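Local coordinates for protein coenzyme f420-dependent n5,n10-methylenetetrahydromethanopterin reductase (Methanopyrus kandleri, PDB 1EZW) that catalyses the reversible, coenzyme F420-dependent reduction of methylenetetrahydromethanopterin to methyltetrahydromethanopterin in methanogenesis from CO2, at residues H39-S44 / F103-L108; K18-I23 / L49-V54. All coordinates share one frame; numbering follows the deposited sequence.

Interaction 1. Residues H39-S44 / F103-L108; sequences HYNNYS and FDKMGL
The Y40 ring meets M106 and K105 obliquely where, in this TIM barrel, the loop after strand 33-36 reaches the end of helix 100-106. Y40 and M106 form a Met-aromatic contact, closest where M106 CG meets Y40 CD2 at 3.4 Å. M106 SD stands 5.0 Å from the centroid of the Y40 ring, 60° off its normal, and the bend at chi3 (80°) carries CE back to within 4.1 Å of Y40 CB, the two side chains running past each other in opposite directions. K105 instead crosses Y40 nearly at a right angle: its extended chain passes the phenol end, with CD 3.4 Å from Y40 OH. No hydrogen bond joins the segments; the polar ends go to D160 of the second subunit, whose backbone O pairs with Y40 OH and whose carboxylate forms a salt bridge with K105 NZ. With an alanine in place of Y40, M106 would probably lose its aromatic neighbour and D160 O of the second subunit its hydroxyl partner. Just past M106 the helix ends in a Schellman motif, with G107 at positive phi and L108 N bonded to F103 O at 3.0 Å.

Interaction 2. Residues K18-I23 / L49-V54; sequences KIAHLI and LTLAAV
Two neighbouring helices of the barrel's outer layer, 16-28 and 45-54, meet here through A20 and I23 on one and L51 and A52 on the other, with no hydrogen bond between the segments. The axes of segments 18-23 and 49-54 approach to 8.7 Å and cross at -45°. The short side chains of A20 and A52 permit this closeness, and their CA atoms are only 4.4 Å apart. A20 CB sits 4.0 Å from A52 CA, so the methyl lies against the main chain of the facing helix as well as its side chains. L51, the residue before A52, flanks the same methyl: with its CG anti to the backbone N (chi1 -180°), that branch carbon comes 4.0 Å from A20 CB, and CD2 follows slightly farther off. One turn along helix 16-28, I23 extends its CG1 arm (chi2 176°) until CD1 touches A52 CB at 3.8 Å. In the TIM barrel these helices follow strands 5-10 and 33-36 as successive beta-alpha units, and I23 also packs on A34 and L61 of the strands beneath, filling the layer between helices and sheet. L51, in turn, packs on V54 of the second subunit and I55 of the third, placing this helix pair beside the tetramer contacts. The A52 carbonyl O accepts a hydrogen bond from T56 OG1; T56 and S57 belong to a magnesium site, and the ion lies about 10 Å from the A52 side chain.

In the fold
All four touching residues of interaction 2 are buried, whereas in interaction 1 K105 is partly exposed. Interaction 1 joins the loop after strand 33-36 to the end of helix 100-106, and the second subunit takes up the polar ends of Y40 and K105; interaction 2, between helices wrapped around the sheet, meets that subunit by apolar packing. Accordingly, the first mixes an aromatic ring, a thioether and a lysine chain, whereas the second uses methyl and branched aliphatic groups. Residues 39-44 and 49-54 belong to one beta-alpha unit: the loop runs into helix 45-54, whose N-cap is S44, with OG making a weak hydrogen bond to G47 N. The centres are 21 Å apart.

Interaction 1. Residues H39-S44 / F103-L108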
# COMPACT_ATOMS: atom_id res chain seq x y z
N HIS A 39 2.15 -4.88 -22.42
CA HIS A 39 1.27 -5.30 -23.54
C HIS A 39 -0.15 -4.90 -23.16
O HIS A 39 -0.59 -5.24 -22.06
CB HIS A 39 1.32 -6.83 -23.74
CG HIS A 39 2.61 -7.32 -24.33
ND1 HIS A 39 2.88 -8.65 -24.53
CD2 HIS A 39 3.70 -6.64 -24.78
CE1 HIS A 39 4.08 -8.78 -25.07
NE2 HIS A 39 4.60 -7.57 -25.23
N TYR A 40 -0.87 -4.22 -24.07
CA TYR A 40 -2.21 -3.72 -23.78
C TYR A 40 -3.17 -4.81 -23.30
O TYR A 40 -4.13 -4.52 -22.57
CB TYR A 40 -2.81 -3.03 -25.04
CG TYR A 40 -3.39 -4.06 -25.98
CD1 TYR A 40 -4.70 -4.52 -25.81
CD2 TYR A 40 -2.54 -4.77 -26.87
CE1 TYR A 40 -5.17 -5.67 -26.45
CE2 TYR A 40 -3.01 -5.93 -27.53
CZ TYR A 40 -4.29 -6.38 -27.30
OH TYR A 40 -4.71 -7.59 -27.82
N ASN A 41 -2.92 -6.06 -23.70
CA ASN A 41 -3.87 -7.10 -23.33
C ASN A 41 -3.79 -7.54 -21.88
O ASN A 41 -4.67 -8.21 -21.38
CB ASN A 41 -3.72 -8.34 -24.25
CG ASN A 41 -2.30 -8.84 -24.33
OD1 ASN A 41 -1.40 -8.10 -24.67
ND2 ASN A 41 -2.11 -10.12 -24.06
N ASN A 42 -2.72 -7.15 -21.21
CA ASN A 42 -2.53 -7.55 -19.82
C ASN A 42 -2.74 -6.36 -18.92
O ASN A 42 -3.11 -5.28 -19.40
CB ASN A 42 -1.11 -8.09 -19.65
CG ASN A 42 -0.93 -9.40 -20.42
OD1 ASN A 42 -1.81 -10.24 -20.39
ND2 ASN A 42 0.19 -9.56 -21.08
N TYR A 43 -2.54 -6.54 -17.61
CA TYR A 43 -2.70 -5.39 -16.70
C TYR A 43 -1.57 -4.40 -17.03
O TYR A 43 -0.49 -4.76 -17.51
CB TYR A 43 -2.68 -5.85 -15.25
CG TYR A 43 -3.91 -6.62 -14.86
CD1 TYR A 43 -3.88 -8.02 -14.75
CD2 TYR A 43 -5.13 -5.94 -14.63
CE1 TYR A 43 -5.05 -8.74 -14.39
CE2 TYR A 43 -6.28 -6.62 -14.27
CZ TYR A 43 -6.23 -8.02 -14.16
OH TYR A 43 -7.38 -8.68 -13.81
N SER A 44 -1.82 -3.13 -16.80
CA SER A 44 -0.87 -2.11 -17.20
C SER A 44 0.34 -2.10 -16.32
O SER A 44 0.25 -2.31 -15.12
CB SER A 44 -1.54 -0.74 -17.22
OG SER A 44 -1.84 -0.30 -15.91
N PHE A 103 1.62 -5.59 -31.69
CA PHE A 103 1.28 -4.50 -32.60
C PHE A 103 0.26 -4.93 -33.65
O PHE A 103 -0.67 -4.18 -33.95
CB PHE A 103 2.55 -3.91 -33.22
CG PHE A 103 3.21 -2.86 -32.37
CD1 PHE A 103 3.18 -2.93 -30.97
CD2 PHE A 103 3.88 -1.80 -32.96
CE1 PHE A 103 3.82 -1.97 -30.18
CE2 PHE A 103 4.52 -0.82 -32.19
CZ PHE A 103 4.49 -0.91 -30.79
N ASP A 104 0.37 -6.16 -34.17
CA ASP A 104 -0.66 -6.59 -35.13
C ASP A 104 -2.06 -6.54 -34.50
O ASP A 104 -3.04 -6.08 -35.12
CB ASP A 104 -0.37 -8.01 -35.66
CG ASP A 104 0.82 -8.06 -36.62
OD1 ASP A 104 1.21 -7.00 -37.15
OD2 ASP A 104 1.34 -9.17 -36.87
N LYS A 105 -2.14 -7.01 -33.25
CA LYS A 105 -3.43 -7.02 -32.56
C LYS A 105 -3.92 -5.59 -32.38
O LYS A 105 -5.10 -5.34 -32.54
CB LYS A 105 -3.31 -7.68 -31.17
CG LYS A 105 -3.12 -9.21 -31.19
CD LYS A 105 -2.80 -9.66 -29.76
CE LYS A 105 -2.46 -11.14 -29.64
NZ LYS A 105 -1.96 -11.36 -28.24
N MET A 106 -3.03 -4.67 -32.05
CA MET A 106 -3.43 -3.28 -31.82
C MET A 106 -3.82 -2.55 -33.09
O MET A 106 -4.56 -1.57 -33.03
CB MET A 106 -2.31 -2.50 -31.15
CG MET A 106 -1.93 -3.05 -29.79
SD MET A 106 -0.69 -2.05 -28.96
CE MET A 106 -1.78 -0.70 -28.30
N GLY A 107 -3.27 -3.00 -34.23
CA GLY A 107 -3.55 -2.35 -35.50
C GLY A 107 -2.39 -1.47 -35.93
O GLY A 107 -2.49 -0.71 -36.89
N LEU A 108 -1.26 -1.54 -35.23
CA LEU A 108 -0.11 -0.73 -35.58
C LEU A 108 0.82 -1.55 -36.46
O LEU A 108 0.93 -2.75 -36.28
CB LEU A 108 0.66 -0.33 -34.32
CG LEU A 108 -0.03 0.67 -33.40
CD1 LEU A 108 0.85 0.88 -32.15
CD2 LEU A 108 -0.23 2.01 -34.13

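Interaction 2. Residues K18-I23 / L49-V54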
# COMPACT_ATOMS: atom_id res chain seq x y z
N LYS A 18 -0.83 -10.95 -7.03
CA LYS A 18 0.05 -12.13 -7.09
C LYS A 18 1.38 -11.71 -7.70
O LYS A 18 2.46 -12.09 -7.20
CB LYS A 18 -0.60 -13.23 -7.93
CG LYS A 18 0.33 -14.40 -8.31
CD LYS A 18 0.90 -15.10 -7.11
CE LYS A 18 -0.14 -15.90 -6.35
NZ LYS A 18 -0.68 -16.95 -7.21
N ILE A 19 1.30 -10.90 -8.75
CA ILE A 19 2.51 -10.42 -9.41
C ILE A 19 3.32 -9.62 -8.37
O ILE A 19 4.54 -9.85 -8.20
CB ILE A 19 2.20 -9.53 -10.63
CG1 ILE A 19 1.44 -10.30 -11.73
CG2 ILE A 19 3.55 -8.97 -11.20
CD1 ILE A 19 2.16 -11.57 -12.26
N ALA A 20 2.68 -8.71 -7.62
CA ALA A 20 3.39 -7.96 -6.58
C ALA A 20 4.00 -8.88 -5.52
O ALA A 20 5.14 -8.69 -5.11
CB ALA A 20 2.42 -6.94 -5.92
N HIS A 21 3.22 -9.86 -5.04
CA HIS A 21 3.73 -10.83 -4.07
C HIS A 21 4.99 -11.56 -4.60
O HIS A 21 5.96 -11.72 -3.83
CB HIS A 21 2.62 -11.87 -3.79
CG HIS A 21 3.09 -13.09 -3.05
ND1 HIS A 21 3.55 -13.06 -1.75
CD2 HIS A 21 3.23 -14.38 -3.46
CE1 HIS A 21 3.95 -14.26 -1.40
NE2 HIS A 21 3.77 -15.08 -2.41
N LEU A 22 4.97 -11.99 -5.87
CA LEU A 22 6.13 -12.73 -6.41
C LEU A 22 7.34 -11.83 -6.49
O LEU A 22 8.48 -12.27 -6.23
CB LEU A 22 5.81 -13.36 -7.77
CG LEU A 22 4.80 -14.52 -7.65
CD1 LEU A 22 4.47 -14.98 -9.08
CD2 LEU A 22 5.35 -15.71 -6.80
N ILE A 23 7.10 -10.56 -6.77
CA ILE A 23 8.25 -9.63 -6.80
C ILE A 23 8.83 -9.46 -5.39
O ILE A 23 10.06 -9.40 -5.22
CB ILE A 23 7.83 -8.29 -7.41
CG1 ILE A 23 7.53 -8.50 -8.91
CG2 ILE A 23 8.99 -7.26 -7.27
CD1 ILE A 23 6.99 -7.23 -9.65
N LEU A 49 3.35 -2.13 -11.48
CA LEU A 49 4.60 -1.73 -10.81
C LEU A 49 4.40 -0.76 -9.65
O LEU A 49 5.19 -0.78 -8.71
CB LEU A 49 5.58 -1.14 -11.84
CG LEU A 49 6.18 -2.17 -12.81
CD1 LEU A 49 6.87 -1.38 -13.94
CD2 LEU A 49 7.16 -3.08 -12.10
N THR A 50 3.36 0.06 -9.69
CA THR A 50 3.10 0.94 -8.56
C THR A 50 2.67 0.07 -7.37
O THR A 50 3.12 0.27 -6.24
CB THR A 50 2.02 1.99 -8.90
OG1 THR A 50 2.52 2.83 -9.95
CG2 THR A 50 1.77 2.89 -7.68
N LEU A 51 1.83 -0.92 -7.63
CA LEU A 51 1.42 -1.82 -6.54
C LEU A 51 2.67 -2.58 -6.04
O LEU A 51 2.89 -2.72 -4.84
CB LEU A 51 0.40 -2.82 -7.06
CG LEU A 51 -0.15 -3.83 -6.04
CD1 LEU A 51 -0.89 -3.09 -4.89
CD2 LEU A 51 -1.06 -4.77 -6.79
N ALA A 52 3.51 -3.06 -6.96
CA ALA A 52 4.72 -3.76 -6.50
C ALA A 52 5.63 -2.83 -5.71
O ALA A 52 6.30 -3.28 -4.74
CB ALA A 52 5.49 -4.35 -7.73
N ALA A 53 5.69 -1.56 -6.11
CA ALA A 53 6.53 -0.59 -5.41
C ALA A 53 6.10 -0.43 -3.95
O ALA A 53 6.94 -0.24 -3.06
CB ALA A 53 6.49 0.78 -6.09
N VAL A 54 4.81 -0.49 -3.71
CA VAL A 54 4.23 -0.34 -2.38
C VAL A 54 4.56 -1.55 -1.46
O VAL A 54 4.75 -1.39 -0.23
CB VAL A 54 2.69 -0.16 -2.59
CG1 VAL A 54 1.89 -0.46 -1.36
CG2 VAL A 54 2.46 1.29 -3.05